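MdcA (Pseudomonas aeruginosa, PDB 5VIT) serves as the alpha subunit of malonate decarboxylase, where it probably acts as the transferase that exchanges acyl groups on the acyl carrier protein. Local coordinates at residues A[225-230]-A[313-318]; A[320-323]-A[328-331]; A[532-537]-A[549-554]. All coordinates share one frame; numbering follows the deposited sequence.

Contact 1 of 3, residues A[225-230]-A[313-318]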
loop_
_atom_site.group_PDB
_atom_site.type_symbol
_atom_site.label_atom_id
_atom_site.label_comp_id
_atom_site.label_asym_id
_atom_site.label_seq_id
_atom_site.Cartn_x
_atom_site.Cartn_y
_atom_site.Cartn_z
ATOM N N LEU A 225 31.764 -7.435 -9.204
ATOM C CA LEU A 225 30.509 -7.197 -9.913
ATOM C C LEU A 225 29.364 -6.686 -9.027
ATOM O O LEU A 225 28.587 -5.809 -9.445
ATOM C CB LEU A 225 30.070 -8.480 -10.628
ATOM C CG LEU A 225 28.912 -8.312 -11.612
ATOM C CD1 LEU A 225 29.326 -7.402 -12.797
ATOM C CD2 LEU A 225 28.407 -9.683 -12.080
ATOM N N PHE A 226 29.276 -7.217 -7.810
ATOM C CA PHE A 226 28.145 -6.937 -6.931
ATOM C C PHE A 226 28.432 -5.874 -5.884
ATOM O O PHE A 226 27.522 -5.474 -5.142
ATOM C CB PHE A 226 27.692 -8.224 -6.235
ATOM C CG PHE A 226 27.049 -9.213 -7.158
ATOM C CD1 PHE A 226 25.683 -9.371 -7.170
ATOM C CD2 PHE A 226 27.826 -9.985 -8.024
ATOM C CE1 PHE A 226 25.080 -10.288 -8.014
ATOM C CE2 PHE A 226 27.241 -10.901 -8.884
ATOM C CZ PHE A 226 25.865 -11.060 -8.881
ATOM N N THR A 227 29.679 -5.414 -5.822
ATOM C CA THR A 227 30.042 -4.330 -4.901
ATOM C C THR A 227 29.346 -3.018 -5.284
ATOM O O THR A 227 29.424 -2.555 -6.426
ATOM C CB THR A 227 31.590 -4.102 -4.843
ATOM O OG1 THR A 227 32.223 -5.283 -4.338
ATOM C CG2 THR A 227 31.937 -2.946 -3.893
ATOM N N ARG A 228 28.658 -2.428 -4.316
ATOM C CA ARG A 228 27.955 -1.185 -4.549
ATOM C C ARG A 228 28.476 -0.117 -3.585
ATOM O O ARG A 228 28.614 -0.350 -2.388
ATOM C CB ARG A 228 26.430 -1.388 -4.404
ATOM C CG ARG A 228 25.740 -2.089 -5.619
ATOM C CD ARG A 228 25.997 -1.324 -6.910
ATOM N NE ARG A 228 25.499 -1.948 -8.145
ATOM C CZ ARG A 228 26.209 -2.802 -8.882
ATOM N NH1 ARG A 228 27.407 -3.193 -8.476
ATOM N NH2 ARG A 228 25.719 -3.304 -10.003
ATOM N N ASP A 229 28.775 1.050 -4.137
ATOM C CA ASP A 229 29.242 2.226 -3.395
ATOM C C ASP A 229 28.070 2.865 -2.649
ATOM O O ASP A 229 27.180 3.426 -3.279
ATOM C CB ASP A 229 29.873 3.217 -4.393
ATOM C CG ASP A 229 30.590 4.391 -3.727
ATOM O OD1 ASP A 229 30.371 4.673 -2.523
ATOM O OD2 ASP A 229 31.376 5.046 -4.451
ATOM N N PRO A 230 28.059 2.786 -1.305
ATOM C CA PRO A 230 26.921 3.343 -0.562
ATOM C C PRO A 230 26.708 4.849 -0.794
ATOM O O PRO A 230 25.612 5.362 -0.521
ATOM C CB PRO A 230 27.262 3.059 0.906
ATOM C CG PRO A 230 28.590 2.386 0.926
ATOM C CD PRO A 230 28.990 2.030 -0.454
ATOM N N GLY A 313 30.172 -16.577 -5.498
ATOM C CA GLY A 313 31.543 -16.256 -5.813
ATOM C C GLY A 313 32.089 -15.342 -4.739
ATOM O O GLY A 313 31.659 -15.414 -3.577
ATOM N N THR A 314 33.020 -14.469 -5.120
ATOM C CA THR A 314 33.581 -13.540 -4.161
ATOM C C THR A 314 33.673 -12.137 -4.716
ATOM O O THR A 314 33.757 -11.922 -5.929
ATOM C CB THR A 314 34.991 -13.949 -3.690
ATOM O OG1 THR A 314 35.383 -13.105 -2.603
ATOM C CG2 THR A 314 35.997 -13.817 -4.820
ATOM N N GLU A 315 33.661 -11.187 -3.793
ATOM C CA GLU A 315 33.789 -9.784 -4.126
ATOM C C GLU A 315 35.177 -9.315 -3.713
ATOM O O GLU A 315 35.521 -9.344 -2.528
ATOM C CB GLU A 315 32.684 -8.979 -3.434
ATOM C CG GLU A 315 31.355 -9.105 -4.139
ATOM C CD GLU A 315 31.436 -8.591 -5.564
ATOM O OE1 GLU A 315 31.972 -7.480 -5.754
ATOM O OE2 GLU A 315 30.989 -9.291 -6.499
ATOM N N LEU A 316 35.961 -8.894 -4.702
ATOM C CA LEU A 316 37.357 -8.536 -4.496
ATOM C C LEU A 316 37.546 -7.626 -3.299
ATOM O O LEU A 316 36.929 -6.561 -3.211
ATOM C CB LEU A 316 37.936 -7.870 -5.742
ATOM C CG LEU A 316 39.433 -7.561 -5.710
ATOM C CD1 LEU A 316 40.213 -8.833 -5.425
ATOM C CD2 LEU A 316 39.883 -6.932 -7.032
ATOM N N GLY A 317 38.396 -8.080 -2.378
ATOM C CA GLY A 317 38.726 -7.330 -1.187
ATOM C C GLY A 317 38.017 -7.817 0.053
ATOM O O GLY A 317 38.338 -7.398 1.167
ATOM N N MET A 318 37.051 -8.707 -0.129
ATOM C CA MET A 318 36.323 -9.240 1.010
ATOM C C MET A 318 37.015 -10.483 1.608
ATOM O O MET A 318 36.660 -10.920 2.718
ATOM C CB MET A 318 34.881 -9.571 0.606
ATOM C CG MET A 318 34.000 -8.346 0.361
ATOM S SD MET A 318 33.673 -7.487 1.906
ATOM C CE MET A 318 32.533 -8.603 2.732
HETATM O O HOH W 1 34.700 -4.838 -3.461
#
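Thr227 and Glu315 mark the closest approach of the two backbones, with CA atoms 6.7 Å apart. Neither segment is a regular helix or strand. From Glu315 to Met318 the chain makes a type II beta turn, closed by Met318 N bonding Glu315 O, with Gly317 at its third position. The Glu315 side chain bends at its second torsion (chi2 -61°), which swings the carboxylate across to the 225-230 loop. Glu315 OE2 accepts from Phe226 N at 3.0 Å, a fairly straight bond that arrives from above the carboxylate plane. Glu315 OE1 takes the hydroxyl of Thr227, with Thr227 OG1 only 2.6 Å away, on the anti side and 20° out of the plane. A weak bond from Thr227 N also reaches OE1. Gln60 NE2 bonds OE2 as well, so this buried carboxylate is held by both oxygens and its rotation is limited. A water donates to Thr227 OG1 (2.7 Å) and to Leu316 O, tying the threonine to the turn. On its own side, Arg228 NH1 braces the loop by bonding Leu225 O and Thr227 O. The Phe226 side chain lies about 3 Å, at its nearest atom, from a bound malonate ion that probably came from the crystallisation liquor. The arrangement is one carboxylate bridging two loops, those after strands 212-215 and 308-310, through the Phe226 amide and Thr227 hydroxyl, with the Thr227 amide weaker.

Contact 2 of 3, residues A[320-323]-A[328-331]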
loop_
_atom_site.group_PDB
_atom_site.type_symbol
_atom_site.label_atom_id
_atom_site.label_comp_id
_atom_site.label_asym_id
_atom_site.label_seq_id
_atom_site.Cartn_x
_atom_site.Cartn_y
_atom_site.Cartn_z
ATOM N N GLY A 320 39.910 -11.397 3.040
ATOM C CA GLY A 320 40.460 -11.332 4.381
ATOM C C GLY A 320 39.394 -11.200 5.449
ATOM O O GLY A 320 39.528 -11.735 6.550
ATOM N N TYR A 321 38.322 -10.479 5.136
ATOM C CA TYR A 321 37.244 -10.300 6.113
ATOM C C TYR A 321 36.473 -11.604 6.306
ATOM O O TYR A 321 36.181 -12.002 7.435
ATOM C CB TYR A 321 36.299 -9.167 5.680
ATOM C CG TYR A 321 34.983 -9.097 6.435
ATOM C CD1 TYR A 321 34.893 -8.451 7.666
ATOM C CD2 TYR A 321 33.826 -9.651 5.903
ATOM C CE1 TYR A 321 33.703 -8.363 8.337
ATOM C CE2 TYR A 321 32.627 -9.576 6.574
ATOM C CZ TYR A 321 32.568 -8.924 7.790
ATOM O OH TYR A 321 31.369 -8.844 8.467
ATOM N N ILE A 322 36.139 -12.255 5.192
ATOM C CA ILE A 322 35.486 -13.557 5.222
ATOM C C ILE A 322 36.280 -14.586 6.071
ATOM O O ILE A 322 35.698 -15.339 6.873
ATOM C CB ILE A 322 35.296 -14.107 3.793
ATOM C CG1 ILE A 322 34.236 -13.275 3.033
ATOM C CG2 ILE A 322 34.926 -15.601 3.842
ATOM C CD1 ILE A 322 34.252 -13.492 1.519
ATOM N N ALA A 323 37.603 -14.592 5.912
ATOM C CA ALA A 323 38.467 -15.531 6.628
ATOM C C ALA A 323 38.404 -15.330 8.146
ATOM O O ALA A 323 38.750 -16.223 8.914
ATOM C CB ALA A 323 39.898 -15.405 6.136
ATOM N N VAL A 328 30.114 -17.625 9.938
ATOM C CA VAL A 328 29.098 -17.132 9.006
ATOM C C VAL A 328 29.304 -17.711 7.596
ATOM O O VAL A 328 28.362 -18.189 6.954
ATOM C CB VAL A 328 29.096 -15.581 8.971
ATOM C CG1 VAL A 328 28.387 -15.057 7.741
ATOM C CG2 VAL A 328 28.452 -15.032 10.255
ATOM N N PHE A 329 30.545 -17.717 7.135
ATOM C CA PHE A 329 30.814 -18.146 5.770
ATOM C C PHE A 329 31.294 -19.606 5.697
ATOM O O PHE A 329 31.699 -20.184 6.704
ATOM C CB PHE A 329 31.852 -17.211 5.134
ATOM C CG PHE A 329 31.393 -15.771 5.036
ATOM C CD1 PHE A 329 31.603 -14.890 6.083
ATOM C CD2 PHE A 329 30.752 -15.307 3.890
ATOM C CE1 PHE A 329 31.196 -13.573 6.000
ATOM C CE2 PHE A 329 30.331 -13.986 3.792
ATOM C CZ PHE A 329 30.554 -13.116 4.856
ATOM N N PHE A 330 31.259 -20.174 4.489
ATOM C CA PHE A 330 31.792 -21.500 4.227
ATOM C C PHE A 330 33.283 -21.405 3.872
ATOM O O PHE A 330 33.669 -20.825 2.845
ATOM C CB PHE A 330 30.999 -22.188 3.112
ATOM C CG PHE A 330 29.615 -22.594 3.529
ATOM C CD1 PHE A 330 29.319 -23.922 3.780
ATOM C CD2 PHE A 330 28.617 -21.640 3.702
ATOM C CE1 PHE A 330 28.039 -24.302 4.182
ATOM C CE2 PHE A 330 27.355 -22.006 4.110
ATOM C CZ PHE A 330 27.063 -23.343 4.348
ATOM N N THR A 331 34.121 -21.948 4.748
ATOM C CA THR A 331 35.569 -21.834 4.593
ATOM C C THR A 331 36.222 -23.218 4.646
ATOM O O THR A 331 35.707 -24.147 5.278
ATOM C CB THR A 331 36.187 -20.913 5.681
ATOM O OG1 THR A 331 35.796 -21.374 6.973
ATOM C CG2 THR A 331 35.703 -19.449 5.512
#
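Ile322 and Phe329 meet because of how each side chain leaves its backbone. In Ile322, CG1 lies beside the backbone N (chi1 -70°) and CG2 points anti to it, giving two branches for the aromatic residue. Phe329 also has CG beside its own N (chi1 -62°), and its ring is presented flat to the isoleucine. Ile322 CG1 then sits over the middle of the Phe329 ring, 4.0 Å from the centroid and 7° off the normal. This is a well-centred CH-pi contact. Ile322 CG2 takes the root of the same side chain, 3.7 Å from Phe329 CB. Val328 CG1 covers the opposite face, nearer the rim, so the ring is sandwiched between aliphatic groups. Tyr321 CE2 approaches Phe329 CE1 at 4.3 Å, and its OH is hydrogen-bonded to Glu302. At the margin, the methyl groups Ile322 CG2 and Thr331 CG2 stand 4.3 Å apart. The contact is apolar and folds the chain back on helix 319-323 within a short connection. Phe329 also packs on Ile301 of helix 298-302 and on Val309. Val328 shares a backbone hydrogen bond with Val309, which places the returning loop alongside strand 308-310.

Contact 3 of 3, residues A[532-537]-A[549-554]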
loop_
_atom_site.group_PDB
_atom_site.type_symbol
_atom_site.label_atom_id
_atom_site.label_comp_id
_atom_site.label_asym_id
_atom_site.label_seq_id
_atom_site.Cartn_x
_atom_site.Cartn_y
_atom_site.Cartn_z
ATOM N N LYS A 532 27.781 5.004 5.280
ATOM C CA LYS A 532 27.477 6.020 4.255
ATOM C C LYS A 532 28.405 5.991 3.049
ATOM O O LYS A 532 28.170 6.697 2.060
ATOM C CB LYS A 532 27.536 7.424 4.857
ATOM C CG LYS A 532 26.204 7.964 5.342
ATOM C CD LYS A 532 25.967 7.548 6.716
ATOM C CE LYS A 532 24.730 8.178 7.274
ATOM N NZ LYS A 532 24.463 7.469 8.534
ATOM N N SER A 533 29.461 5.185 3.136
ATOM C CA SER A 533 30.559 5.242 2.169
ATOM C C SER A 533 31.364 3.959 2.222
ATOM O O SER A 533 31.241 3.191 3.170
ATOM C CB SER A 533 31.483 6.421 2.468
ATOM O OG SER A 533 32.090 6.229 3.742
ATOM N N ILE A 534 32.196 3.740 1.215
ATOM C CA ILE A 534 33.150 2.634 1.240
ATOM C C ILE A 534 34.060 2.687 2.476
ATOM O O ILE A 534 34.241 1.681 3.167
ATOM C CB ILE A 534 33.990 2.637 -0.035
ATOM C CG1 ILE A 534 33.090 2.324 -1.241
ATOM C CG2 ILE A 534 35.112 1.625 0.067
ATOM C CD1 ILE A 534 32.560 0.888 -1.231
ATOM N N ALA A 535 34.598 3.865 2.781
ATOM C CA ALA A 535 35.463 4.021 3.951
ATOM C C ALA A 535 34.755 3.593 5.243
ATOM O O ALA A 535 35.383 3.021 6.140
ATOM C CB ALA A 535 35.966 5.464 4.071
ATOM N N GLU A 536 33.449 3.835 5.328
ATOM C CA GLU A 536 32.699 3.431 6.519
ATOM C C GLU A 536 32.447 1.928 6.520
ATOM O O GLU A 536 32.340 1.315 7.583
ATOM C CB GLU A 536 31.384 4.208 6.627
ATOM C CG GLU A 536 31.610 5.702 6.899
ATOM C CD GLU A 536 30.412 6.410 7.542
ATOM O OE1 GLU A 536 29.295 5.848 7.577
ATOM O OE2 GLU A 536 30.599 7.555 8.003
ATOM N N LEU A 537 32.365 1.337 5.331
ATOM C CA LEU A 537 32.284 -0.113 5.217
ATOM C C LEU A 537 33.592 -0.730 5.742
ATOM O O LEU A 537 33.563 -1.721 6.465
ATOM C CB LEU A 537 32.001 -0.546 3.756
ATOM C CG LEU A 537 30.575 -0.285 3.228
ATOM C CD1 LEU A 537 30.346 -0.800 1.788
ATOM C CD2 LEU A 537 29.512 -0.853 4.161
ATOM N N ALA A 549 40.773 -0.773 -6.192
ATOM C CA ALA A 549 41.189 0.578 -6.542
ATOM C C ALA A 549 40.014 1.495 -6.903
ATOM O O ALA A 549 39.886 2.610 -6.400
ATOM C CB ALA A 549 42.178 0.509 -7.695
ATOM N N ARG A 550 39.177 0.989 -7.794
ATOM C CA ARG A 550 37.927 1.594 -8.239
ATOM C C ARG A 550 37.129 2.312 -7.147
ATOM O O ARG A 550 36.522 3.360 -7.385
ATOM C CB ARG A 550 37.099 0.460 -8.846
ATOM C CG ARG A 550 35.768 0.753 -9.433
ATOM C CD ARG A 550 35.131 -0.590 -9.856
ATOM N NE ARG A 550 36.115 -1.524 -10.404
ATOM C CZ ARG A 550 35.844 -2.478 -11.291
ATOM N NH1 ARG A 550 34.610 -2.619 -11.749
ATOM N NH2 ARG A 550 36.812 -3.278 -11.735
ATOM N N PHE A 551 37.137 1.735 -5.949
ATOM C CA PHE A 551 36.320 2.205 -4.846
ATOM C C PHE A 551 37.131 2.905 -3.775
ATOM O O PHE A 551 36.608 3.186 -2.704
ATOM C CB PHE A 551 35.558 1.032 -4.209
ATOM C CG PHE A 551 34.541 0.396 -5.123
ATOM C CD1 PHE A 551 33.370 1.072 -5.463
ATOM C CD2 PHE A 551 34.741 -0.884 -5.626
ATOM C CE1 PHE A 551 32.433 0.484 -6.298
ATOM C CE2 PHE A 551 33.803 -1.473 -6.462
ATOM C CZ PHE A 551 32.656 -0.788 -6.803
ATOM N N ARG A 552 38.403 3.177 -4.056
ATOM C CA ARG A 552 39.285 3.774 -3.059
ATOM C C ARG A 552 39.257 5.305 -3.086
ATOM O O ARG A 552 39.175 5.928 -4.148
ATOM C CB ARG A 552 40.729 3.289 -3.250
ATOM C CG ARG A 552 41.254 2.485 -2.081
ATOM C CD ARG A 552 42.700 2.125 -2.269
ATOM N NE ARG A 552 42.906 0.701 -2.047
ATOM C CZ ARG A 552 44.052 0.076 -2.281
ATOM N NH1 ARG A 552 45.094 0.758 -2.743
ATOM N NH2 ARG A 552 44.153 -1.232 -2.056
ATOM N N SER A 553 39.337 5.898 -1.903
ATOM C CA SER A 553 39.471 7.335 -1.767
ATOM C C SER A 553 40.631 7.641 -0.830
ATOM O O SER A 553 40.504 8.461 0.073
ATOM C CB SER A 553 38.179 7.949 -1.248
ATOM O OG SER A 553 37.154 7.791 -2.208
ATOM N N TRP A 554 41.748 6.945 -1.042
ATOM C CA TRP A 554 42.942 7.064 -0.205
ATOM C C TRP A 554 44.075 6.277 -0.808
ATOM O O TRP A 554 45.232 6.457 -0.428
ATOM C CB TRP A 554 42.690 6.570 1.217
ATOM C CG TRP A 554 42.279 5.126 1.321
ATOM C CD1 TRP A 554 43.106 4.035 1.423
ATOM C CD2 TRP A 554 40.937 4.617 1.352
ATOM N NE1 TRP A 554 42.359 2.888 1.514
ATOM C CE2 TRP A 554 41.027 3.214 1.479
ATOM C CE3 TRP A 554 39.669 5.210 1.294
ATOM C CZ2 TRP A 554 39.899 2.396 1.539
ATOM C CZ3 TRP A 554 38.547 4.398 1.358
ATOM C CH2 TRP A 554 38.669 3.004 1.479
ATOM O OXT TRP A 554 43.837 5.442 -1.679
#
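Ile534 fits into a hollow between Phe551 and Trp554 of the C-terminal tail. Its CG2 branch pushes toward the backbone of Phe551, with Ile534 CG2 3.5 Å from Phe551 O, and also meets Trp554 CH2 at 4.1 Å. The Ile534 CG1 branch lies against Phe551 CB, again at 4.1 Å. The hollow is therefore made of Phe551 CB and O and the six-membered ring of the indole, at CH2. The Ile534 and Trp554 side chains cross at about a right angle. Beside it, Ala535 CB adds a smaller bump, 3.9 Å from Trp554 CZ3. Trp554 CG stands between its own backbone N and carbonyl carbon (chi1 60°), which turns the indole back toward the helix. The tail also pads its own rings: Arg552 CG lies over one face of the indole, toward the rim, while Arg550 CG sits over the centre of the Phe551 ring. Trp554 touches a crystal neighbour, so its pose may partly reflect crystal packing. Ser533 is the N-cap of the helix, and Ser533 OG accepts from Glu536 N at 3.2 Å. The Glu536 carboxylate accepts from the backbone N of Lys532, just before the cap. The first turn of helix 534-540 thus faces a short 3-10 segment at 549-551 and the residues after it. Arg550 secures this tail through a salt bridge to Glu223, in the region that follows strand 212-215.

In the fold
The contacts follow one another along the chain without overlap. Contact 1 lies between the others: its centre is 14 Å from that of contact 2 and 12 Å from that of contact 3. Contacts 2 and 3 are 21 Å apart at their centres and do not touch. Contacts 1 and 2 share the region after strand 308-310 of the mixed sheet, where Thr314 packs on Ile322. Contacts 1 and 3 meet where Thr227 touches Phe551 and Pro230 packs against Ser533 and Leu537. These two bring the C-terminal helix and tail against the connection that follows strand 212-215 of the parallel sheet. Contact 2 packs the return after helix 319-323 beside strand 308-310.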